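Long-range contacts in putative acyl-CoA thioester hydrolase HI0827 (Haemophilus influenzae, PDB 1YLI), which probably hydrolyses the thioester bond of a broad range of acyl-coenzyme A substrates, working as a hexamer that binds coenzyme A: residues B[31-36]-B[70-75]; B[64-69]-B[115-120]; B[81-86]-B[93-98]; B[98-103]-B[110-115]. All coordinates share one frame; numbering follows the deposited sequence.

Contact 1: B[31-36]-B[70-75]; sequences GDIFGG and KPISVG. With COA (coenzyme A), chain E.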
# COMPACT_ATOMS: atom_id res chain seq x y z
N GLY B 31 -10.21 -7.77 8.61
CA GLY B 31 -11.06 -6.67 8.12
C GLY B 31 -11.53 -5.67 9.16
O GLY B 31 -12.38 -4.79 8.87
N ASP B 32 -10.96 -5.73 10.36
CA ASP B 32 -11.33 -4.78 11.40
C ASP B 32 -10.33 -3.64 11.49
O ASP B 32 -9.14 -3.85 11.33
CB ASP B 32 -11.39 -5.46 12.75
CG ASP B 32 -12.45 -6.56 12.80
OD1 ASP B 32 -13.54 -6.39 12.17
OD2 ASP B 32 -12.18 -7.60 13.43
N ILE B 33 -10.82 -2.45 11.77
CA ILE B 33 -9.95 -1.32 12.10
C ILE B 33 -9.41 -1.57 13.50
O ILE B 33 -10.18 -1.70 14.46
CB ILE B 33 -10.73 0.01 12.04
CG1 ILE B 33 -11.17 0.31 10.58
CG2 ILE B 33 -9.94 1.18 12.69
CD1 ILE B 33 -10.00 0.39 9.55
N PHE B 34 -8.09 -1.63 13.64
CA PHE B 34 -7.45 -2.07 14.89
C PHE B 34 -6.74 -0.94 15.63
O PHE B 34 -6.45 0.10 15.04
CB PHE B 34 -6.51 -3.28 14.62
CG PHE B 34 -5.30 -2.95 13.76
CD1 PHE B 34 -5.42 -2.75 12.40
CD2 PHE B 34 -4.02 -2.87 14.35
CE1 PHE B 34 -4.30 -2.45 11.60
CE2 PHE B 34 -2.88 -2.58 13.57
CZ PHE B 34 -3.03 -2.35 12.18
N GLY B 35 -6.51 -1.14 16.94
CA GLY B 35 -5.88 -0.14 17.82
C GLY B 35 -4.61 0.47 17.23
O GLY B 35 -4.43 1.68 17.27
N GLY B 36 -3.73 -0.38 16.72
CA GLY B 36 -2.46 0.08 16.17
C GLY B 36 -2.59 1.11 15.06
O GLY B 36 -1.80 2.03 14.99
N LYS B 70 -14.99 2.56 21.72
CA LYS B 70 -15.95 2.16 20.71
C LYS B 70 -15.20 1.78 19.43
O LYS B 70 -14.17 2.39 19.14
CB LYS B 70 -16.94 3.31 20.43
CG LYS B 70 -18.08 3.44 21.46
CD LYS B 70 -19.07 4.59 21.14
CE LYS B 70 -19.96 4.28 19.88
NZ LYS B 70 -21.27 5.08 19.79
N PRO B 71 -15.71 0.77 18.69
CA PRO B 71 -15.04 0.33 17.46
C PRO B 71 -15.21 1.33 16.31
O PRO B 71 -16.04 2.24 16.40
CB PRO B 71 -15.73 -0.99 17.14
CG PRO B 71 -17.08 -0.90 17.83
CD PRO B 71 -16.90 -0.05 19.01
N ILE B 72 -14.41 1.19 15.25
CA ILE B 72 -14.54 2.02 14.06
C ILE B 72 -14.75 1.04 12.91
O ILE B 72 -14.13 -0.05 12.91
CB ILE B 72 -13.27 2.83 13.86
CG1 ILE B 72 -13.00 3.67 15.12
CG2 ILE B 72 -13.37 3.73 12.60
CD1 ILE B 72 -11.58 4.32 15.11
N SER B 73 -15.63 1.38 11.96
CA SER B 73 -15.81 0.60 10.74
C SER B 73 -15.05 1.19 9.56
O SER B 73 -14.83 2.40 9.47
CB SER B 73 -17.28 0.58 10.33
OG SER B 73 -18.08 -0.07 11.30
N VAL B 74 -14.63 0.33 8.64
CA VAL B 74 -14.22 0.78 7.28
C VAL B 74 -15.26 1.72 6.64
O VAL B 74 -16.45 1.41 6.57
CB VAL B 74 -13.90 -0.44 6.38
CG1 VAL B 74 -13.69 -0.07 4.93
CG2 VAL B 74 -12.62 -1.13 6.94
N GLY B 75 -14.77 2.86 6.16
CA GLY B 75 -15.59 3.88 5.54
C GLY B 75 -15.87 5.04 6.48
O GLY B 75 -16.29 6.09 6.03
N1A COA E . -8.94 -1.71 30.47
C2A COA E . -8.75 -3.04 30.72
N3A COA E . -9.80 -3.91 30.66
C4A COA E . -11.02 -3.42 30.32
C5A COA E . -11.22 -2.08 30.08
C6A COA E . -10.16 -1.21 30.14
N6A COA E . -10.31 0.11 30.03
N7A COA E . -12.52 -1.88 29.81
C8A COA E . -13.14 -3.09 29.86
N9A COA E . -12.21 -4.05 30.19
C1B COA E . -12.44 -5.50 30.34
C2B COA E . -13.53 -5.83 31.35
O2B COA E . -13.12 -5.76 32.69
C3B COA E . -13.88 -7.23 30.89
O3B COA E . -12.88 -8.14 31.31
P3B COA E . -13.15 -9.70 31.59
O7A COA E . -13.71 -9.75 33.00
O8A COA E . -11.89 -10.50 31.53
O9A COA E . -14.22 -10.25 30.69
C4B COA E . -13.76 -7.12 29.38
O4B COA E . -12.94 -6.00 29.14
C5B COA E . -15.12 -6.96 28.70
O5B COA E . -15.83 -5.94 29.38
P1A COA E . -17.39 -5.81 29.11
O1A COA E . -18.05 -5.12 30.28
O2A COA E . -17.98 -7.17 28.79
O3A COA E . -17.55 -5.03 27.71
P2A COA E . -17.57 -3.44 27.62
O4A COA E . -16.74 -3.02 28.82
O5A COA E . -18.98 -2.87 27.64
O6A COA E . -16.84 -3.20 26.21
CBP COA E . -15.30 -3.52 24.44
CCP COA E . -15.56 -3.73 25.92
CDP COA E . -13.80 -3.79 24.19
CEP COA E . -16.19 -4.55 23.74
CAP COA E . -15.66 -2.07 24.04
OAP COA E . -14.99 -1.23 24.95
C9P COA E . -15.21 -1.76 22.63
O9P COA E . -15.89 -2.37 21.55
N8P COA E . -14.16 -0.96 22.46
C7P COA E . -13.52 -0.71 21.17
C6P COA E . -12.58 -1.85 20.81
C5P COA E . -11.97 -1.63 19.45
O5P COA E . -12.66 -1.79 18.43
N4P COA E . -10.67 -1.33 19.45
C3P COA E . -9.88 -1.21 18.24
C2P COA E . -9.33 0.20 18.09
S1P COA E . -10.66 1.38 17.86
O HOH W 1 -12.79 -1.01 15.78
O HOH W 2 -13.51 -2.37 12.11
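I33 and I72 face each other with no direct hydrogen bond between their backbones; two ordered waters fill in. One water accepts I33 N at 2.7 Å and donates to I72 O. The other accepts I72 N at 2.8 Å and lies 3.0 Å from I33 O and 2.8 Å from O5P of coenzyme A, acceptors that compete with others for its two protons. The pantetheine amide is thus wired into the same solvent bridge that ties the loops together.

Beside this water bridge, the I33 side chain makes the apolar contact. With CG1 anti to its carbonyl carbon (chi1 -66°), the branches divide: CG2 rests on I72 CB at 3.9 Å, while CD1 reaches V74 CG2 at 4.0 Å, the two side chains meeting nearly at a right angle. I33 CB also sits against the carbonyl oxygen of I72. I72 CD1, at the end of its longer branch, lies 4.1 Å from the coenzyme A sulfur S1P.

D32 OD1 turns instead to R57 of a second subunit in a salt bridge. F34 is the N-cap of helix 35-54, and G35 N comes within 3.3 Å of coenzyme A C2P, beside the thiol. A helix N-terminus set against the thiol end of coenzyme A, where an acyl thioester would be expected, is as in the active-site tunnels of hotdog-fold thioesterases.

Contact 2: B[64-69]-B[115-120]; sequences ESMNFI and TDAVFT. With COA (coenzyme A), chain E.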
# COMPACT_ATOMS: atom_id res chain seq x y z
N GLU B 64 1.34 8.20 26.60
CA GLU B 64 0.73 7.77 27.86
C GLU B 64 -0.29 6.62 27.59
O GLU B 64 -0.53 6.24 26.43
CB GLU B 64 0.20 9.00 28.65
CG GLU B 64 -1.18 9.42 28.21
CD GLU B 64 -1.61 10.81 28.75
OE1 GLU B 64 -1.11 11.32 29.80
OE2 GLU B 64 -2.47 11.39 28.03
N SER B 65 -0.86 6.02 28.63
CA SER B 65 -1.80 4.92 28.43
C SER B 65 -3.06 5.43 27.70
O SER B 65 -3.36 6.64 27.76
CB SER B 65 -2.19 4.35 29.78
OG SER B 65 -2.76 5.37 30.55
N MET B 66 -3.82 4.52 27.08
CA MET B 66 -4.96 4.83 26.23
C MET B 66 -6.02 3.76 26.40
O MET B 66 -5.65 2.62 26.50
CB MET B 66 -4.46 4.63 24.78
CG MET B 66 -4.73 5.67 23.92
SD MET B 66 -3.91 5.25 22.38
CE MET B 66 -2.19 5.58 22.78
N ASN B 67 -7.32 4.09 26.34
CA ASN B 67 -8.42 3.07 26.24
C ASN B 67 -9.14 3.35 24.94
O ASN B 67 -9.18 4.50 24.50
CB ASN B 67 -9.49 3.18 27.35
CG ASN B 67 -8.95 2.91 28.75
OD1 ASN B 67 -8.46 1.81 29.04
ND2 ASN B 67 -9.10 3.89 29.64
N PHE B 68 -9.71 2.32 24.31
CA PHE B 68 -10.50 2.50 23.06
C PHE B 68 -11.94 2.15 23.46
O PHE B 68 -12.25 0.99 23.76
CB PHE B 68 -9.96 1.60 21.91
CG PHE B 68 -8.50 1.84 21.58
CD1 PHE B 68 -8.13 2.84 20.70
CD2 PHE B 68 -7.50 1.13 22.22
CE1 PHE B 68 -6.79 3.09 20.41
CE2 PHE B 68 -6.15 1.40 21.97
CZ PHE B 68 -5.80 2.38 21.09
N ILE B 69 -12.83 3.14 23.46
CA ILE B 69 -14.16 2.90 24.00
C ILE B 69 -15.18 2.32 23.02
O ILE B 69 -16.12 1.65 23.46
CB ILE B 69 -14.77 4.15 24.68
CG1 ILE B 69 -14.99 5.29 23.68
CG2 ILE B 69 -13.94 4.57 25.90
CD1 ILE B 69 -16.23 6.19 24.04
N THR B 115 -10.76 7.60 21.46
CA THR B 115 -9.67 7.62 22.43
C THR B 115 -9.02 8.99 22.50
O THR B 115 -9.33 9.86 21.70
CB THR B 115 -8.60 6.55 22.07
OG1 THR B 115 -7.77 6.34 23.23
CG2 THR B 115 -7.75 6.91 20.84
N ASP B 116 -8.15 9.17 23.47
CA ASP B 116 -7.20 10.30 23.48
C ASP B 116 -5.94 9.91 24.24
O ASP B 116 -5.97 8.96 25.06
CB ASP B 116 -7.81 11.62 24.05
CG ASP B 116 -8.35 11.48 25.49
OD1 ASP B 116 -7.56 11.22 26.41
OD2 ASP B 116 -9.55 11.72 25.72
N ALA B 117 -4.86 10.64 24.01
CA ALA B 117 -3.62 10.37 24.75
C ALA B 117 -2.63 11.47 24.48
O ALA B 117 -2.60 12.08 23.42
CB ALA B 117 -3.01 8.99 24.34
N VAL B 118 -1.77 11.68 25.46
CA VAL B 118 -0.69 12.64 25.33
C VAL B 118 0.55 11.97 24.78
O VAL B 118 1.08 10.99 25.36
CB VAL B 118 -0.40 13.33 26.68
CG1 VAL B 118 0.79 14.28 26.60
CG2 VAL B 118 -1.64 14.12 27.11
N PHE B 119 1.04 12.56 23.70
CA PHE B 119 2.30 12.17 23.11
C PHE B 119 3.39 13.15 23.52
O PHE B 119 3.16 14.36 23.51
CB PHE B 119 2.17 12.16 21.58
CG PHE B 119 1.42 10.97 21.05
CD1 PHE B 119 0.03 10.91 21.15
CD2 PHE B 119 2.09 9.93 20.46
CE1 PHE B 119 -0.67 9.79 20.68
CE2 PHE B 119 1.40 8.84 19.99
CZ PHE B 119 0.00 8.77 20.10
N THR B 120 4.57 12.62 23.86
CA THR B 120 5.74 13.45 24.07
C THR B 120 6.70 13.32 22.91
O THR B 120 7.19 12.21 22.61
CB THR B 120 6.47 13.11 25.36
OG1 THR B 120 5.51 13.15 26.42
CG2 THR B 120 7.56 14.16 25.64
N1A COA E . -8.94 -1.71 30.47
C2A COA E . -8.75 -3.04 30.72
N3A COA E . -9.80 -3.91 30.66
C4A COA E . -11.02 -3.42 30.32
C5A COA E . -11.22 -2.08 30.08
C6A COA E . -10.16 -1.21 30.14
N6A COA E . -10.31 0.11 30.03
N7A COA E . -12.52 -1.88 29.81
C8A COA E . -13.14 -3.09 29.86
N9A COA E . -12.21 -4.05 30.19
C1B COA E . -12.44 -5.50 30.34
C2B COA E . -13.53 -5.83 31.35
O2B COA E . -13.12 -5.76 32.69
C3B COA E . -13.88 -7.23 30.89
O3B COA E . -12.88 -8.14 31.31
P3B COA E . -13.15 -9.70 31.59
O7A COA E . -13.71 -9.75 33.00
O8A COA E . -11.89 -10.50 31.53
O9A COA E . -14.22 -10.25 30.69
C4B COA E . -13.76 -7.12 29.38
O4B COA E . -12.94 -6.00 29.14
C5B COA E . -15.12 -6.96 28.70
O5B COA E . -15.83 -5.94 29.38
P1A COA E . -17.39 -5.81 29.11
O1A COA E . -18.05 -5.12 30.28
O2A COA E . -17.98 -7.17 28.79
O3A COA E . -17.55 -5.03 27.71
P2A COA E . -17.57 -3.44 27.62
O4A COA E . -16.74 -3.02 28.82
O5A COA E . -18.98 -2.87 27.64
O6A COA E . -16.84 -3.20 26.21
CBP COA E . -15.30 -3.52 24.44
CCP COA E . -15.56 -3.73 25.92
CDP COA E . -13.80 -3.79 24.19
CEP COA E . -16.19 -4.55 23.74
CAP COA E . -15.66 -2.07 24.04
OAP COA E . -14.99 -1.23 24.95
C9P COA E . -15.21 -1.76 22.63
O9P COA E . -15.89 -2.37 21.55
N8P COA E . -14.16 -0.96 22.46
C7P COA E . -13.52 -0.71 21.17
C6P COA E . -12.58 -1.85 20.81
C5P COA E . -11.97 -1.63 19.45
O5P COA E . -12.66 -1.79 18.43
N4P COA E . -10.67 -1.33 19.45
C3P COA E . -9.88 -1.21 18.24
C2P COA E . -9.33 0.20 18.09
S1P COA E . -10.66 1.38 17.86
O HOH W 3 -7.89 7.04 26.61
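The F68 ring and the methyl of T115 lie side by side, F68 CE1 4.0 Å from T115 CG2, and that methyl approaches the ring obliquely, as does C2P of coenzyme A. A second flat group, the E64 carboxylate, is met from above its plane: V118 N donates to E64 OE2 at 2.7 Å in a bent bond (139° at the hydrogen). E64 N in turn donates to V118 O at 3.1 Å, so main chain and side chain of one residue hold both backbone polar atoms of V118. A chi1 of 84°, with CG tucked between backbone N and carbonyl carbon, brings the carboxylate back over this strand.

Further along, T115 OG1, anti to its own backbone N (chi1 -164°), donates to N67 O at 2.6 Å from well above the carbonyl plane. M66 CG presses on the same hydroxyl and on A117 CB. Between N67 N and D116 O a water takes the place of a direct bond.

The outer side of 64-69 serves coenzyme A: N67 OD1 accepts the adenine N6A at 2.7 Å, and F68 O accepts the pantetheine N8P at 3.0 Å. Within the chain, strand 58-67 is one of the two edge strands, but M66 and N67 pair antiparallel with a strand of a second subunit, continuing the sheet. Helix 35-54 packs across it, M39 against F68 and M42 against T115.

Contact 3: B[81-86]-B[93-98]; sequences YGQCLK and KIKVEV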
# COMPACT_ATOMS: atom_id res chain seq x y z
N TYR B 81 -7.47 15.46 16.60
CA TYR B 81 -7.34 16.84 17.08
C TYR B 81 -6.20 16.95 18.08
O TYR B 81 -6.03 16.07 18.88
CB TYR B 81 -8.64 17.27 17.77
CG TYR B 81 -9.77 17.53 16.81
CD1 TYR B 81 -10.55 16.47 16.33
CD2 TYR B 81 -10.09 18.84 16.40
CE1 TYR B 81 -11.59 16.70 15.43
CE2 TYR B 81 -11.16 19.09 15.50
CZ TYR B 81 -11.88 17.98 15.01
OH TYR B 81 -12.95 18.14 14.13
N GLY B 82 -5.44 18.05 18.05
CA GLY B 82 -4.26 18.21 18.91
C GLY B 82 -4.30 19.49 19.73
O GLY B 82 -4.76 20.53 19.24
N GLN B 83 -3.82 19.41 20.97
CA GLN B 83 -3.57 20.62 21.79
C GLN B 83 -2.20 20.49 22.37
O GLN B 83 -1.88 19.46 22.96
CB GLN B 83 -4.52 20.73 22.98
CG GLN B 83 -5.98 20.49 22.77
CD GLN B 83 -6.61 19.99 24.08
OE1 GLN B 83 -6.77 20.77 25.01
NE2 GLN B 83 -6.93 18.67 24.15
N CYS B 84 -1.38 21.51 22.23
CA CYS B 84 -0.08 21.48 22.88
C CYS B 84 -0.25 21.82 24.37
O CYS B 84 -0.85 22.85 24.72
CB CYS B 84 0.88 22.43 22.18
SG CYS B 84 2.44 22.56 23.06
N LEU B 85 0.24 20.94 25.24
CA LEU B 85 0.05 21.10 26.68
C LEU B 85 1.29 21.62 27.39
O LEU B 85 1.19 22.19 28.48
CB LEU B 85 -0.34 19.76 27.32
CG LEU B 85 -1.63 19.11 26.85
CD1 LEU B 85 -1.86 17.90 27.77
CD2 LEU B 85 -2.80 20.07 26.86
N LYS B 86 2.45 21.39 26.79
CA LYS B 86 3.71 21.82 27.42
C LYS B 86 4.79 21.93 26.36
O LYS B 86 4.89 21.08 25.47
CB LYS B 86 4.15 20.78 28.44
CG LYS B 86 5.28 21.20 29.35
CD LYS B 86 6.21 20.04 29.57
CE LYS B 86 7.26 20.40 30.63
NZ LYS B 86 7.99 19.16 31.06
N LYS B 93 4.68 18.41 24.50
CA LYS B 93 3.63 17.45 24.83
C LYS B 93 2.39 17.85 24.04
O LYS B 93 1.95 19.01 24.12
CB LYS B 93 3.37 17.44 26.33
CG LYS B 93 4.45 16.70 27.09
CD LYS B 93 4.14 16.61 28.55
CE LYS B 93 5.21 15.87 29.31
NZ LYS B 93 5.24 14.43 28.91
N ILE B 94 1.87 16.91 23.25
CA ILE B 94 0.63 17.14 22.48
C ILE B 94 -0.45 16.13 22.87
O ILE B 94 -0.23 14.90 22.79
CB ILE B 94 0.88 17.15 20.94
CG1 ILE B 94 1.67 18.39 20.56
CG2 ILE B 94 -0.44 17.16 20.14
CD1 ILE B 94 2.80 18.01 19.79
N LYS B 95 -1.58 16.62 23.35
CA LYS B 95 -2.75 15.74 23.55
C LYS B 95 -3.54 15.57 22.25
O LYS B 95 -3.91 16.55 21.63
CB LYS B 95 -3.63 16.24 24.69
CG LYS B 95 -4.73 15.30 25.04
CD LYS B 95 -5.38 15.64 26.36
CE LYS B 95 -6.35 14.53 26.79
NZ LYS B 95 -7.09 14.99 28.02
N VAL B 96 -3.77 14.31 21.85
CA VAL B 96 -4.47 13.97 20.62
C VAL B 96 -5.75 13.27 21.02
O VAL B 96 -5.72 12.32 21.83
CB VAL B 96 -3.65 13.03 19.71
CG1 VAL B 96 -4.44 12.73 18.35
CG2 VAL B 96 -2.24 13.62 19.41
N GLU B 97 -6.86 13.80 20.51
CA GLU B 97 -8.19 13.18 20.66
C GLU B 97 -8.53 12.62 19.31
O GLU B 97 -8.29 13.29 18.29
CB GLU B 97 -9.23 14.24 21.03
CG GLU B 97 -9.21 14.73 22.45
CD GLU B 97 -10.33 15.70 22.77
OE1 GLU B 97 -11.00 16.23 21.84
OE2 GLU B 97 -10.55 15.94 23.98
N VAL B 98 -9.09 11.41 19.28
CA VAL B 98 -9.56 10.79 18.04
C VAL B 98 -11.07 10.81 18.04
O VAL B 98 -11.71 10.30 18.96
CB VAL B 98 -9.03 9.36 17.88
CG1 VAL B 98 -9.53 8.69 16.54
CG2 VAL B 98 -7.55 9.42 17.85
O HOH W 4 -6.74 17.54 21.52
O HOH W 5 -8.68 16.65 25.77
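K95 O is gripped from several directions: Q83 N donates to it at 2.9 Å, the CA-H of G82 leans in with its CA 3.2 Å away, and a water lies 3.0 Å off. That water accepts Q83 NE2, which also donates to a second water; the second water gives a proton to E97 OE2 at 2.7 Å. Q83 and K95 point the same way, and Q83 NE2 lies beside CG and CD of K95. E97 has further partners, OE2 in a salt bridge with R10 and OE1 bonded to K13 N and W99 NE1.

Strands 77-87 and 91-101 form an antiparallel beta hairpin of the hotdog sheet, their axes at 153° in these segments. Paired residues match one to one from Y81–E97 to C84–I94, and then a beta bulge shifts the register. At the bulge K93 O accepts L85 N, while K93 N donates to K86 O at 2.8 Å. L85 CD1 lies against K95 CB. The alkyl chains of K86 and K93 run side by side, CB to CB 4.0 Å, before their ammonium groups diverge, K93 NZ bonding T120 OG1. On the opposite face C84, I94 and V96 pack against I53, A50 and M42 of helix 35-54.

Contact 4: B[98-103]-B[110-115]; sequences VWVKKV and ERYCVT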
# COMPACT_ATOMS: atom_id res chain seq x y z
N VAL B 98 -9.09 11.41 19.28
CA VAL B 98 -9.56 10.79 18.04
C VAL B 98 -11.07 10.81 18.04
O VAL B 98 -11.71 10.30 18.96
CB VAL B 98 -9.03 9.36 17.88
CG1 VAL B 98 -9.53 8.69 16.54
CG2 VAL B 98 -7.55 9.42 17.85
N TRP B 99 -11.64 11.48 17.04
CA TRP B 99 -13.06 11.55 16.85
C TRP B 99 -13.46 10.83 15.56
O TRP B 99 -12.71 10.86 14.55
CB TRP B 99 -13.50 13.01 16.77
CG TRP B 99 -13.45 13.65 18.12
CD1 TRP B 99 -12.36 14.18 18.74
CD2 TRP B 99 -14.55 13.82 19.01
NE1 TRP B 99 -12.73 14.71 19.97
CE2 TRP B 99 -14.06 14.46 20.16
CE3 TRP B 99 -15.92 13.48 18.95
CZ2 TRP B 99 -14.88 14.78 21.23
CZ3 TRP B 99 -16.73 13.79 20.01
CH2 TRP B 99 -16.22 14.45 21.13
N VAL B 100 -14.65 10.22 15.58
CA VAL B 100 -15.18 9.48 14.44
C VAL B 100 -16.51 10.06 14.03
O VAL B 100 -17.34 10.41 14.89
CB VAL B 100 -15.34 7.98 14.82
CG1 VAL B 100 -15.88 7.16 13.65
CG2 VAL B 100 -13.98 7.42 15.21
N LYS B 101 -16.73 10.18 12.71
CA LYS B 101 -18.04 10.44 12.16
C LYS B 101 -18.51 9.14 11.44
O LYS B 101 -17.84 8.63 10.52
CB LYS B 101 -18.03 11.64 11.23
CG LYS B 101 -19.39 11.99 10.65
CD LYS B 101 -19.36 13.24 9.77
CE LYS B 101 -20.81 13.66 9.39
NZ LYS B 101 -20.81 14.96 8.66
N LYS B 102 -19.63 8.59 11.91
CA LYS B 102 -20.09 7.29 11.44
C LYS B 102 -20.54 7.33 9.98
O LYS B 102 -21.35 8.19 9.60
CB LYS B 102 -21.26 6.85 12.30
CG LYS B 102 -21.04 5.53 12.91
CD LYS B 102 -21.84 5.41 14.22
CE LYS B 102 -21.56 4.06 14.84
NZ LYS B 102 -21.35 3.05 13.77
N VAL B 103 -20.02 6.40 9.19
CA VAL B 103 -20.48 6.24 7.81
C VAL B 103 -21.06 4.83 7.53
O VAL B 103 -22.12 4.72 6.93
CB VAL B 103 -19.36 6.51 6.80
CG1 VAL B 103 -19.82 6.12 5.39
CG2 VAL B 103 -18.93 7.98 6.88
N GLU B 110 -23.41 10.07 13.29
CA GLU B 110 -23.10 10.22 14.72
C GLU B 110 -21.61 10.45 14.90
O GLU B 110 -20.81 9.83 14.21
CB GLU B 110 -23.55 8.98 15.53
CG GLU B 110 -22.69 8.68 16.77
CD GLU B 110 -23.38 7.78 17.79
OE1 GLU B 110 -24.46 8.17 18.30
OE2 GLU B 110 -22.82 6.68 18.10
N ARG B 111 -21.27 11.33 15.84
CA ARG B 111 -19.88 11.60 16.21
C ARG B 111 -19.57 11.12 17.62
O ARG B 111 -20.38 11.25 18.55
CB ARG B 111 -19.61 13.09 16.13
CG ARG B 111 -19.88 13.63 14.74
CD ARG B 111 -19.72 15.11 14.65
NE ARG B 111 -20.64 15.61 13.63
CZ ARG B 111 -20.27 16.07 12.43
NH1 ARG B 111 -18.97 16.12 12.08
NH2 ARG B 111 -21.22 16.49 11.59
N TYR B 112 -18.40 10.54 17.78
CA TYR B 112 -17.99 10.07 19.09
C TYR B 112 -16.50 10.10 19.23
O TYR B 112 -15.77 10.15 18.24
CB TYR B 112 -18.53 8.65 19.38
CG TYR B 112 -18.12 7.58 18.40
CD1 TYR B 112 -18.82 7.38 17.22
CD2 TYR B 112 -17.03 6.75 18.67
CE1 TYR B 112 -18.46 6.38 16.32
CE2 TYR B 112 -16.66 5.73 17.77
CZ TYR B 112 -17.38 5.55 16.60
OH TYR B 112 -17.03 4.54 15.68
N CYS B 113 -16.03 10.12 20.47
CA CYS B 113 -14.60 10.11 20.72
C CYS B 113 -14.17 8.69 21.08
O CYS B 113 -14.63 8.13 22.05
CB CYS B 113 -14.28 11.09 21.85
SG CYS B 113 -12.51 11.17 22.18
N VAL B 114 -13.29 8.11 20.27
CA VAL B 114 -12.75 6.75 20.42
C VAL B 114 -11.71 6.67 21.51
O VAL B 114 -11.76 5.79 22.39
CB VAL B 114 -12.13 6.29 19.09
CG1 VAL B 114 -11.36 4.99 19.22
CG2 VAL B 114 -13.24 6.11 18.13
N THR B 115 -10.76 7.60 21.46
CA THR B 115 -9.67 7.62 22.43
C THR B 115 -9.02 8.99 22.50
O THR B 115 -9.33 9.86 21.70
CB THR B 115 -8.60 6.55 22.07
OG1 THR B 115 -7.77 6.34 23.23
CG2 THR B 115 -7.75 6.91 20.84
O HOH W 6 -18.49 3.12 13.58
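V100 and V114 are jammed together, CG2 to CG2 at 3.3 Å, tighter than van der Waals contact. V100 also slides under the Y112 ring, its CB 3.9 Å from the centroid and offset toward the rim. Y112 takes the rotamer with CG over its own main chain (chi1 59°), which folds the ring back over this valine. On the sheet's other face, C113 CB stands 3.7 Å from the centroid of the W99 six-membered ring, only 8° off the normal, while C113 SG lies over the five-membered ring. This end, V98 to V100 with Y112 to T115, is buried, and T115 N has no polar partner in the model.

The other end is more open and charged. K101 and R111 lie side by side, with K101 CE over a guanidinium face and K101 NZ only 3.3 Å from R111 NH2. The like charges are probably eased by E52 of a fourth subunit, which takes K101 NZ in a salt bridge. Across the sheet, a water accepts K102 NZ and donates to Y112 OH, each at 2.9 Å; P71 O also bonds that hydroxyl. K102 N donates to E110 O near the turn.

The two strands form a hairpin in mid-sheet, flanked by strands 77-87 and 58-67. V98 faces I38 and M42 of helix 35-54, whereas W99 packs against Y81, F4 and the loop at S12.

Contacts 2, 3 and 4 share one antiparallel sheet, in which strands 77-87, 91-101, 111-123 and 58-67 lie in that order. Along the chain the segments of contact 1 alternate with those of contact 2, and it closes before contacts 3 and 4 open, both nested in the loop closed by contact 2. Contact 4 shares V98 with contact 3 and T115 with contact 2. Centres of contacts 2 and 3 are about 10 Å apart, those of 3 and 4 about 17 Å. Contact 1 lies at the sheet's end, its centre about 11 Å from that of contact 4, joined to it by K70–E110 and P71–Y112. Contacts 1 and 2 together hold one coenzyme A, its site completed by the second subunit.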